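Local coordinates for protein hypoxanthine-guanine phosphoribosyltransferase (Leishmania tarentolae, PDB 1PZM) that probably converts guanine and hypoxanthine to their nucleoside monophosphates for purine salvage, by transferring the phosphoribosyl group of 5-phosphoribosylpyrophosphate onto the purine, at residues K39-I44 and A80-P85; P58-C63 and D114-R119; I132-L137 and V165-P170; V153-P158 and Y182-A187. One frame throughout, in Å; residues are numbered along the deposited sequence.

Interaction 1: residues K39-I44 and A80-P85; sequences KCAKKI and ADEGVP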
# COMPACT_ATOMS: atom_id res chain seq x y z
N LYS A 39 5.68 -6.88 -17.31
CA LYS A 39 6.62 -6.57 -18.42
C LYS A 39 7.53 -5.43 -18.01
O LYS A 39 8.75 -5.49 -18.24
CB LYS A 39 5.87 -6.20 -19.73
CG LYS A 39 5.18 -7.48 -20.37
CD LYS A 39 4.54 -7.09 -21.71
CE LYS A 39 4.32 -8.34 -22.57
NZ LYS A 39 3.96 -8.07 -23.99
N CYS A 40 6.97 -4.42 -17.33
CA CYS A 40 7.80 -3.25 -16.96
C CYS A 40 8.82 -3.72 -15.89
O CYS A 40 9.98 -3.36 -15.93
CB CYS A 40 6.91 -2.10 -16.46
SG CYS A 40 7.82 -0.76 -15.63
N ALA A 41 8.37 -4.55 -14.96
CA ALA A 41 9.29 -5.13 -13.96
C ALA A 41 10.47 -5.91 -14.64
O ALA A 41 11.62 -5.84 -14.17
CB ALA A 41 8.53 -6.05 -13.03
N LYS A 42 10.19 -6.65 -15.73
CA LYS A 42 11.29 -7.32 -16.42
C LYS A 42 12.27 -6.30 -17.04
O LYS A 42 13.49 -6.54 -17.10
CB LYS A 42 10.78 -8.29 -17.52
CG LYS A 42 9.89 -9.41 -17.02
CD LYS A 42 9.39 -10.32 -18.20
CE LYS A 42 8.39 -11.33 -17.61
NZ LYS A 42 9.03 -12.38 -16.73
N LYS A 43 11.73 -5.20 -17.55
CA LYS A 43 12.57 -4.12 -18.07
C LYS A 43 13.48 -3.54 -16.96
O LYS A 43 14.70 -3.46 -17.12
CB LYS A 43 11.70 -2.99 -18.65
CG LYS A 43 11.22 -3.10 -20.06
CD LYS A 43 10.55 -1.75 -20.46
CE LYS A 43 9.72 -1.86 -21.79
NZ LYS A 43 8.44 -1.02 -21.81
N ILE A 44 12.89 -3.14 -15.83
CA ILE A 44 13.63 -2.61 -14.66
C ILE A 44 14.80 -3.51 -14.27
O ILE A 44 15.93 -3.05 -14.09
CB ILE A 44 12.65 -2.33 -13.45
CG1 ILE A 44 11.74 -1.13 -13.78
CG2 ILE A 44 13.44 -2.06 -12.14
CD1 ILE A 44 10.65 -0.76 -12.62
N ALA A 80 9.87 -8.81 -7.18
CA ALA A 80 10.26 -10.06 -6.53
C ALA A 80 10.31 -11.21 -7.54
O ALA A 80 11.26 -12.00 -7.52
CB ALA A 80 9.29 -10.43 -5.42
N ASP A 81 9.30 -11.31 -8.41
CA ASP A 81 9.32 -12.36 -9.49
C ASP A 81 10.58 -12.28 -10.38
O ASP A 81 11.06 -13.31 -10.93
CB ASP A 81 8.12 -12.22 -10.43
CG ASP A 81 6.79 -12.44 -9.74
OD1 ASP A 81 6.72 -12.93 -8.59
OD2 ASP A 81 5.74 -12.12 -10.31
N GLU A 82 11.10 -11.06 -10.52
CA GLU A 82 12.28 -10.84 -11.36
C GLU A 82 13.59 -10.88 -10.55
O GLU A 82 14.65 -10.63 -11.09
CB GLU A 82 12.16 -9.53 -12.16
CG GLU A 82 10.96 -9.40 -13.13
CD GLU A 82 10.75 -10.61 -14.09
OE1 GLU A 82 11.72 -11.19 -14.63
OE2 GLU A 82 9.59 -10.99 -14.28
N GLY A 83 13.51 -11.23 -9.26
CA GLY A 83 14.69 -11.26 -8.39
C GLY A 83 15.35 -9.91 -8.09
O GLY A 83 16.54 -9.87 -7.77
N VAL A 84 14.62 -8.81 -8.22
CA VAL A 84 15.17 -7.52 -7.87
C VAL A 84 14.94 -7.28 -6.38
O VAL A 84 13.78 -7.21 -5.96
CB VAL A 84 14.46 -6.40 -8.61
CG1 VAL A 84 15.03 -5.07 -8.15
CG2 VAL A 84 14.61 -6.59 -10.13
N PRO A 85 16.00 -7.12 -5.57
CA PRO A 85 15.80 -6.96 -4.14
C PRO A 85 15.25 -5.57 -3.90
O PRO A 85 15.76 -4.63 -4.53
CB PRO A 85 17.20 -7.11 -3.54
CG PRO A 85 18.17 -6.75 -4.70
CD PRO A 85 17.42 -7.03 -5.98

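Interaction 2: residues P58-C63 and D114-R119; sequences PLYLLC and DSVENR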
# COMPACT_ATOMS: atom_id res chain seq x y z
N PRO A 58 19.82 -2.21 -2.40
CA PRO A 58 18.63 -2.64 -3.15
C PRO A 58 18.06 -1.53 -4.01
O PRO A 58 18.64 -0.46 -4.00
CB PRO A 58 17.63 -2.93 -2.02
CG PRO A 58 18.00 -1.90 -1.00
CD PRO A 58 19.45 -1.63 -1.10
N LEU A 59 16.98 -1.78 -4.75
CA LEU A 59 16.15 -0.72 -5.34
C LEU A 59 15.18 -0.26 -4.29
O LEU A 59 14.38 -1.08 -3.78
CB LEU A 59 15.30 -1.26 -6.47
CG LEU A 59 14.48 -0.27 -7.29
CD1 LEU A 59 15.34 0.86 -7.78
CD2 LEU A 59 13.89 -1.05 -8.50
N TYR A 60 15.26 1.02 -3.96
CA TYR A 60 14.32 1.63 -3.05
C TYR A 60 13.13 2.09 -3.83
O TYR A 60 13.27 2.97 -4.70
CB TYR A 60 14.95 2.83 -2.35
CG TYR A 60 15.82 2.44 -1.19
CD1 TYR A 60 17.14 1.99 -1.40
CD2 TYR A 60 15.35 2.55 0.14
CE1 TYR A 60 17.96 1.66 -0.27
CE2 TYR A 60 16.15 2.21 1.25
CZ TYR A 60 17.44 1.78 1.02
OH TYR A 60 18.23 1.46 2.06
N LEU A 61 11.95 1.55 -3.50
CA LEU A 61 10.71 2.05 -4.11
C LEU A 61 10.18 3.13 -3.17
O LEU A 61 9.94 2.85 -1.98
CB LEU A 61 9.69 0.92 -4.28
CG LEU A 61 10.07 -0.25 -5.22
CD1 LEU A 61 9.03 -1.35 -5.18
CD2 LEU A 61 10.29 0.23 -6.65
N LEU A 62 10.04 4.35 -3.71
CA LEU A 62 9.50 5.49 -2.97
C LEU A 62 8.03 5.70 -3.34
O LEU A 62 7.70 6.30 -4.42
CB LEU A 62 10.37 6.77 -3.22
CG LEU A 62 11.61 6.85 -2.28
CD1 LEU A 62 12.48 5.54 -2.09
CD2 LEU A 62 12.53 7.98 -2.73
N CYS A 63 7.15 5.17 -2.47
CA CYS A 63 5.72 5.18 -2.77
C CYS A 63 5.06 6.55 -2.47
O CYS A 63 5.10 7.04 -1.34
CB CYS A 63 5.01 4.06 -2.00
SG CYS A 63 3.22 4.19 -1.96
N ASP A 114 14.75 5.84 5.91
CA ASP A 114 16.12 5.41 5.58
C ASP A 114 16.82 6.58 4.88
O ASP A 114 16.18 7.29 4.09
CB ASP A 114 16.12 4.20 4.61
CG ASP A 114 15.98 2.82 5.33
OD1 ASP A 114 15.71 2.79 6.56
OD2 ASP A 114 16.14 1.71 4.74
N SER A 115 18.12 6.77 5.15
CA SER A 115 18.96 7.62 4.29
C SER A 115 19.00 7.00 2.89
O SER A 115 19.16 5.78 2.74
CB SER A 115 20.38 7.76 4.81
OG SER A 115 21.13 8.67 4.02
N VAL A 116 18.85 7.82 1.86
CA VAL A 116 18.96 7.30 0.53
C VAL A 116 20.16 7.90 -0.22
O VAL A 116 20.23 7.84 -1.46
CB VAL A 116 17.66 7.45 -0.25
CG1 VAL A 116 16.56 6.59 0.36
CG2 VAL A 116 17.26 8.92 -0.32
N GLU A 117 21.08 8.50 0.53
CA GLU A 117 22.35 8.95 -0.01
C GLU A 117 23.12 7.74 -0.49
O GLU A 117 23.21 6.73 0.22
CB GLU A 117 23.16 9.70 1.04
CG GLU A 117 24.59 10.05 0.61
CD GLU A 117 25.33 10.94 1.60
OE1 GLU A 117 25.25 10.71 2.83
OE2 GLU A 117 26.01 11.87 1.13
N ASN A 118 23.67 7.84 -1.70
CA ASN A 118 24.39 6.73 -2.31
C ASN A 118 23.51 5.49 -2.62
O ASN A 118 24.04 4.43 -2.95
N ARG A 119 22.19 5.62 -2.54
CA ARG A 119 21.26 4.50 -2.82
C ARG A 119 20.55 4.64 -4.17
O ARG A 119 20.44 5.76 -4.71
CB ARG A 119 20.20 4.36 -1.70
CG ARG A 119 20.77 4.18 -0.31
CD ARG A 119 21.71 3.01 -0.19
NE ARG A 119 22.15 2.87 1.18
CZ ARG A 119 23.14 2.09 1.58
NH1 ARG A 119 23.82 1.36 0.70
NH2 ARG A 119 23.45 2.04 2.88

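Interaction 3: residues I132-L137 and V165-P170; sequences ITLQYL and VLVDYP. With 5GP (guanosine-5'-monophosphate), chain C.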
# COMPACT_ATOMS: atom_id res chain seq x y z
N ILE A 132 3.74 18.82 -12.32
CA ILE A 132 4.27 19.75 -11.34
C ILE A 132 4.63 18.99 -10.05
O ILE A 132 5.71 19.17 -9.48
CB ILE A 132 3.28 20.93 -11.14
CG1 ILE A 132 3.29 21.78 -12.43
CG2 ILE A 132 3.62 21.84 -9.88
CD1 ILE A 132 2.16 22.72 -12.55
N THR A 133 3.76 18.08 -9.63
CA THR A 133 3.99 17.32 -8.41
C THR A 133 5.28 16.47 -8.48
O THR A 133 6.13 16.51 -7.59
CB THR A 133 2.77 16.37 -8.21
OG1 THR A 133 1.59 17.17 -8.08
CG2 THR A 133 2.90 15.57 -6.90
N LEU A 134 5.38 15.69 -9.54
CA LEU A 134 6.53 14.84 -9.75
C LEU A 134 7.79 15.68 -9.83
O LEU A 134 8.80 15.28 -9.25
CB LEU A 134 6.37 14.05 -11.04
CG LEU A 134 7.48 13.02 -11.35
CD1 LEU A 134 7.74 11.98 -10.15
CD2 LEU A 134 7.13 12.29 -12.59
N GLN A 135 7.75 16.82 -10.54
CA GLN A 135 8.94 17.64 -10.70
C GLN A 135 9.47 18.05 -9.33
O GLN A 135 10.68 18.01 -9.08
CB GLN A 135 8.65 18.88 -11.56
CG GLN A 135 9.86 19.87 -11.70
CD GLN A 135 9.52 21.12 -12.50
OE1 GLN A 135 10.17 21.42 -13.52
NE2 GLN A 135 8.52 21.86 -12.04
N TYR A 136 8.56 18.45 -8.45
CA TYR A 136 8.96 18.88 -7.10
C TYR A 136 9.64 17.70 -6.39
O TYR A 136 10.73 17.84 -5.80
CB TYR A 136 7.74 19.32 -6.29
CG TYR A 136 8.02 19.63 -4.83
CD1 TYR A 136 8.59 20.84 -4.44
CD2 TYR A 136 7.72 18.70 -3.82
CE1 TYR A 136 8.86 21.11 -3.12
CE2 TYR A 136 7.99 18.97 -2.48
CZ TYR A 136 8.55 20.17 -2.15
OH TYR A 136 8.81 20.45 -0.83
N LEU A 137 9.00 16.54 -6.48
CA LEU A 137 9.48 15.39 -5.71
C LEU A 137 10.86 14.99 -6.21
O LEU A 137 11.72 14.62 -5.42
CB LEU A 137 8.51 14.20 -5.82
CG LEU A 137 7.16 14.35 -5.11
CD1 LEU A 137 6.24 13.15 -5.44
CD2 LEU A 137 7.31 14.49 -3.60
N VAL A 165 9.45 16.84 -17.59
CA VAL A 165 10.13 15.86 -16.73
C VAL A 165 10.44 14.53 -17.40
O VAL A 165 9.66 14.02 -18.26
CB VAL A 165 9.39 15.52 -15.35
CG1 VAL A 165 9.08 16.77 -14.54
CG2 VAL A 165 8.14 14.64 -15.55
N LEU A 166 11.55 13.94 -16.95
CA LEU A 166 11.90 12.55 -17.30
C LEU A 166 11.04 11.52 -16.58
O LEU A 166 11.22 11.33 -15.32
CB LEU A 166 13.40 12.30 -17.05
CG LEU A 166 13.91 10.89 -17.47
CD1 LEU A 166 13.94 10.74 -19.01
CD2 LEU A 166 15.31 10.52 -16.82
N VAL A 167 10.10 10.88 -17.31
CA VAL A 167 9.43 9.62 -16.77
C VAL A 167 10.08 8.38 -17.36
O VAL A 167 9.94 8.09 -18.56
CB VAL A 167 7.90 9.51 -17.03
CG1 VAL A 167 7.38 8.13 -16.62
CG2 VAL A 167 7.13 10.53 -16.22
N ASP A 168 10.91 7.73 -16.56
CA ASP A 168 11.72 6.63 -17.12
C ASP A 168 10.85 5.44 -17.47
O ASP A 168 11.08 4.80 -18.50
CB ASP A 168 12.78 6.19 -16.13
CG ASP A 168 13.58 7.35 -15.62
OD1 ASP A 168 14.46 7.80 -16.37
OD2 ASP A 168 13.35 7.90 -14.54
N TYR A 169 9.85 5.15 -16.62
CA TYR A 169 8.99 3.96 -16.88
C TYR A 169 7.49 4.29 -16.86
O TYR A 169 6.80 4.02 -15.88
CB TYR A 169 9.32 2.82 -15.91
CG TYR A 169 10.79 2.40 -15.93
CD1 TYR A 169 11.26 1.43 -16.83
CD2 TYR A 169 11.68 2.93 -14.99
CE1 TYR A 169 12.59 1.07 -16.85
CE2 TYR A 169 13.01 2.56 -14.97
CZ TYR A 169 13.46 1.63 -15.89
OH TYR A 169 14.77 1.24 -15.85
N PRO A 170 6.95 4.82 -17.95
CA PRO A 170 5.53 5.12 -17.98
C PRO A 170 4.86 3.83 -18.47
O PRO A 170 4.98 3.48 -19.66
CB PRO A 170 5.43 6.19 -19.04
CG PRO A 170 6.63 5.97 -20.00
CD PRO A 170 7.60 5.07 -19.25
P 5GP C . 0.01 16.71 -11.51
O1P 5GP C . 0.76 15.83 -12.45
O2P 5GP C . -0.70 17.81 -12.22
O3P 5GP C . 1.04 17.34 -10.66
O5' 5GP C . -1.00 15.82 -10.64
C5' 5GP C . -1.77 16.34 -9.55
C4' 5GP C . -2.35 15.23 -8.64
O4' 5GP C . -3.56 14.64 -9.14
C3' 5GP C . -1.42 14.05 -8.37
O3' 5GP C . -1.52 13.60 -7.01
C2' 5GP C . -1.97 13.00 -9.32
O2' 5GP C . -1.58 11.72 -8.91
C1' 5GP C . -3.48 13.24 -9.33
N9 5GP C . -4.12 12.92 -10.64
C8 5GP C . -3.98 13.53 -11.90
N7 5GP C . -4.88 12.95 -12.81
C5 5GP C . -5.72 12.19 -12.02
C6 5GP C . -6.80 11.36 -12.34
O6 5GP C . -7.15 11.19 -13.54
N1 5GP C . -7.48 10.69 -11.32
C2 5GP C . -7.08 10.87 -9.99
N2 5GP C . -7.72 10.28 -8.99
N3 5GP C . -6.01 11.67 -9.68
C4 5GP C . -5.35 12.32 -10.70

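Interaction 4: residues V153-P158 and Y182-A187; sequences VLLDKP and YGMDFA. Unlike the reference sequence in segment 182-187: G183 (reference Val), M184 (reference Trp), D185 (reference Thr). With 5GP (guanosine-5'-monophosphate), chain C.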
# COMPACT_ATOMS: atom_id res chain seq x y z
N VAL A 153 5.63 5.25 -13.42
CA VAL A 153 4.28 5.83 -13.30
C VAL A 153 3.31 4.85 -13.96
O VAL A 153 3.55 4.44 -15.12
CB VAL A 153 4.23 7.22 -14.12
CG1 VAL A 153 2.81 7.82 -14.17
CG2 VAL A 153 5.19 8.27 -13.49
N LEU A 154 2.19 4.54 -13.31
CA LEU A 154 1.28 3.55 -13.93
C LEU A 154 0.58 4.18 -15.12
O LEU A 154 0.57 3.61 -16.24
CB LEU A 154 0.24 2.96 -12.92
CG LEU A 154 -0.78 1.95 -13.48
CD1 LEU A 154 -0.13 0.73 -14.17
CD2 LEU A 154 -1.77 1.53 -12.35
N LEU A 155 0.04 5.39 -14.90
CA LEU A 155 -0.75 6.07 -15.91
C LEU A 155 -0.10 7.39 -16.21
O LEU A 155 -0.06 8.28 -15.38
CB LEU A 155 -2.18 6.29 -15.42
CG LEU A 155 -2.99 5.06 -15.07
CD1 LEU A 155 -4.36 5.55 -14.64
CD2 LEU A 155 -3.08 4.15 -16.34
N ASP A 156 0.38 7.55 -17.43
CA ASP A 156 0.98 8.84 -17.83
C ASP A 156 -0.00 9.55 -18.71
O ASP A 156 -0.44 8.97 -19.73
CB ASP A 156 2.31 8.57 -18.59
CG ASP A 156 3.20 9.79 -18.64
OD1 ASP A 156 4.15 9.80 -19.46
OD2 ASP A 156 3.01 10.76 -17.86
N LYS A 157 -0.29 10.83 -18.40
CA LYS A 157 -1.09 11.69 -19.28
C LYS A 157 -0.24 12.81 -19.86
O LYS A 157 -0.37 14.00 -19.45
CB LYS A 157 -2.35 12.26 -18.53
CG LYS A 157 -3.26 11.13 -17.94
CD LYS A 157 -4.64 11.66 -17.38
CE LYS A 157 -4.46 12.48 -16.21
NZ LYS A 157 -5.72 12.65 -15.29
N PRO A 158 0.61 12.48 -20.86
CA PRO A 158 1.56 13.47 -21.38
C PRO A 158 0.89 14.67 -22.08
O PRO A 158 1.49 15.79 -22.17
CB PRO A 158 2.47 12.65 -22.34
CG PRO A 158 1.65 11.40 -22.75
CD PRO A 158 0.72 11.18 -21.56
N TYR A 182 -7.99 1.29 -8.44
CA TYR A 182 -6.56 0.89 -8.38
C TYR A 182 -5.69 1.93 -7.58
O TYR A 182 -4.52 2.28 -7.94
CB TYR A 182 -6.05 0.54 -9.79
CG TYR A 182 -4.81 -0.34 -9.76
CD1 TYR A 182 -4.93 -1.72 -9.58
CD2 TYR A 182 -3.54 0.22 -9.87
CE1 TYR A 182 -3.81 -2.52 -9.48
CE2 TYR A 182 -2.40 -0.57 -9.78
CZ TYR A 182 -2.55 -1.95 -9.60
OH TYR A 182 -1.43 -2.77 -9.54
N GLY A 183 -6.26 2.37 -6.44
CA GLY A 183 -5.60 3.34 -5.57
C GLY A 183 -5.97 4.77 -5.84
O GLY A 183 -5.68 5.62 -4.99
N MET A 184 -6.61 5.10 -6.97
CA MET A 184 -6.85 6.54 -7.30
C MET A 184 -8.28 6.88 -6.93
O MET A 184 -9.19 6.05 -7.14
CB MET A 184 -6.63 6.77 -8.82
CG MET A 184 -5.13 6.57 -9.18
SD MET A 184 -4.67 6.31 -10.92
CE MET A 184 -5.10 4.48 -11.00
N ASP A 185 -8.52 8.08 -6.45
CA ASP A 185 -9.78 8.38 -5.79
C ASP A 185 -10.59 9.44 -6.53
O ASP A 185 -10.04 10.17 -7.40
CB ASP A 185 -9.52 8.92 -4.40
CG ASP A 185 -8.94 10.35 -4.43
OD1 ASP A 185 -7.95 10.57 -5.14
OD2 ASP A 185 -9.42 11.28 -3.77
N PHE A 186 -11.87 9.54 -6.18
CA PHE A 186 -12.59 10.79 -6.41
C PHE A 186 -13.09 11.21 -5.03
O PHE A 186 -13.84 10.47 -4.40
CB PHE A 186 -13.75 10.70 -7.39
CG PHE A 186 -14.57 11.99 -7.46
CD1 PHE A 186 -14.05 13.11 -8.07
CD2 PHE A 186 -15.83 12.08 -6.87
CE1 PHE A 186 -14.79 14.29 -8.13
CE2 PHE A 186 -16.58 13.22 -6.93
CZ PHE A 186 -16.07 14.34 -7.54
N ALA A 187 -12.67 12.39 -4.57
CA ALA A 187 -13.03 12.85 -3.19
C ALA A 187 -12.80 11.74 -2.08
O ALA A 187 -13.66 11.51 -1.26
CB ALA A 187 -14.48 13.36 -3.15
P 5GP C . 0.01 16.71 -11.51
O1P 5GP C . 0.76 15.83 -12.45
O2P 5GP C . -0.70 17.81 -12.22
O3P 5GP C . 1.04 17.34 -10.66
O5' 5GP C . -1.00 15.82 -10.64
C5' 5GP C . -1.77 16.34 -9.55
C4' 5GP C . -2.35 15.23 -8.64
O4' 5GP C . -3.56 14.64 -9.14
C3' 5GP C . -1.42 14.05 -8.37
O3' 5GP C . -1.52 13.60 -7.01
C2' 5GP C . -1.97 13.00 -9.32
O2' 5GP C . -1.58 11.72 -8.91
C1' 5GP C . -3.48 13.24 -9.33
N9 5GP C . -4.12 12.92 -10.64
C8 5GP C . -3.98 13.53 -11.90
N7 5GP C . -4.88 12.95 -12.81
C5 5GP C . -5.72 12.19 -12.02
C6 5GP C . -6.80 11.36 -12.34
O6 5GP C . -7.15 11.19 -13.54
N1 5GP C . -7.48 10.69 -11.32
C2 5GP C . -7.08 10.87 -9.99
N2 5GP C . -7.72 10.28 -8.99
N3 5GP C . -6.01 11.67 -9.68
C4 5GP C . -5.35 12.32 -10.70

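Interaction 1: residues K39-I44 and A80-P85
K42, in the C-terminal half of helix 30-48, stands with its CA 6.2 Å from the CA of E82, the first residue past the end of helix 69-81, so the flank of one helix meets the C-terminal end of another. Two side chains do most of the work. K42 NZ gives a salt bridge of 2.9 Å to E82 OE2, meeting that oxygen on its syn side and 23° out of the carboxylate plane. The lysine runs out extended and then folds back at its last torsion (chi4 -71°), which brings the ammonium round to the acid. Its CG meanwhile lies 3.3 Å from E82 CD, so the carboxylate rests alongside the start of the aliphatic chain as well as being gripped at the end. A bend at chi2 (-49°) turns the E82 carboxylate to the lysine. Nearer the backbone, E82 CG packs 4.1 Å from the CB of the buried A41. A Schellman motif closes helix 69-81 here: G83, at positive phi, is the C-prime residue, its N bonding to A80 O while V84 N reaches back to L79 O. The turn leads the chain into strand 86-91 of the parallel sheet, and A41, I44 and V84 all pack on L79. K42 itself is exposed. D81, just before E82, makes a salt bridge to R194 of the second subunit.

Interaction 2: residues P58-C63 and D114-R119
Y60 projects from strand 59-64 into the loop 114-119, where D114, V116 and R119 gather round its ring. The carboxylate of D114 comes in at the edge: OD2 lies near the ring plane, 3.5 Å from Y60 CE2 and 3.4 Å from Y60 OH, with ring and carboxylate planes turned 70° apart. At that length any hydrogen bond from the hydroxyl is weak. On the CE1 side, R119 lays its aliphatic CB, CG and CD against the tyrosine, CG 3.8 Å from Y60 CE1. A bend at chi2 (-56°) folds the arginine chain; its guanidinium, though its plane is 23° from the ring's, lies beyond the ring and does not stack on it. V116 adds an apolar touch, its CG1 4.2 Å from Y60 CD2 and offset toward the ring's rim. Spacing V116 and R119 is a type II beta turn running between them, closed by R119 N to V116 O at 3.2 Å, with N118 in the positive-phi position. This turn leads into strand 120-125, the parallel neighbour of strand 59-64 in the central sheet of the type I phosphoribosyltransferase fold; Y60 bonds through its backbone to H120 and M122 of that strand. V116 is backed by I121 and K144, while K87 of strand 86-91 touches Y60 as well. D114 N has a weak hydrogen bond to E89 OE2, and the D114 side chain packs on E188 of the second subunit.

Interaction 3: residues I132-L137 and V165-P170
L134, Q135 and V165 carry the tight part of this contact. L134 CD2 lies 3.9 Å from V165 CG2 and 4.0 Å from V167 CG2, so a single methyl fits against two valines of the loop leading to strand 169-173. With CG anti to the backbone N (chi1 -176°), the leucine reaches off the helix toward them, and it is buried further by L123, E125 and T151 of the sheet. V165 turns its other methyl to the neighbouring residue, CG1 lying 3.7 Å from Q135 CB, the closest approach of the two segments. Beyond that CB the packing thins out: Q135 is partly exposed, and its chain, extended beyond CG, carries the amide away, where OE1 bonds to R139 NH2. The helix begins just after the 5'-phosphate-binding loop of type I phosphoribosyltransferases, and its first turn holds the nucleotide. T133 grips one phosphate oxygen of GMP, O3P, twice, from its N at 3.0 Å (N-H...O 161°) and from OG1 at 2.6 Å. S130 OG and the backbone N atoms of D129 and A131 are further donors to GMP, and A131 also touches V165.

Interaction 4: residues V153-P158 and Y182-A187
K157 NZ is gripped by three acceptors: it bonds to O6 of GMP at 2.7 Å and to N7 of the same base at 2.6 Å, with the carbonyl of A177 as the third. A bend at chi3 (-68°) swings the ammonium to the O6/N7 edge of the guanine, and reading the 6-oxo group this way suits an enzyme of 6-oxopurines. The loop 182-187 attends to the other end of the base: D185 O lies 2.8 Å from N2 of GMP, and M184 CB stands 3.7 Å from the same atom. Away from these polar groups the two segments meet through apolar side chains. L155 CD1 lies 3.8 Å from M184 SD, the thioether being folded at chi3 (-80°) so that its CE also comes near that methyl. Packing is tighter one residue earlier, where L154 CD2 presses 3.3 Å from Y182 CD2 and almost as close to CE2, leucine and tyrosine crossing at about a right angle. Strand 148-156 of the parallel core turns a corner at L154 and L155, and here it meets the hood, the small antiparallel sheet that closes over the purine in type I phosphoribosyltransferases. I196, on the central strand of that sheet, touches L154, Y182 and M184 alike. Y182 OH bonds to D74 OD2 of helix 69-81, while its side chain packs on R77 of the second subunit. The backbone of L154 bonds to E125 and I172, and L155 touches V179, whose carbonyl is another partner of GMP.

From the N terminus, helix 30-48 opens interaction 1, and strand 59-64 opens interaction 2 before the end of helix 69-81 closes the first loop; the two therefore cross, and P85 O meets L59 N at 3.1 Å where they touch. Interaction 2 closes just ahead of strand 120-125. The second half repeats the pattern: helix 132-142 opens interaction 3, strand 148-156 opens interaction 4, and 165-170 closes the former before 182-187 closes the latter. Those two join at neighbouring strands, Y169 O to V153 N, and both hold GMP. C40 and I44 packing on Y169 connect the halves, while interaction 4 extends the core to the hood.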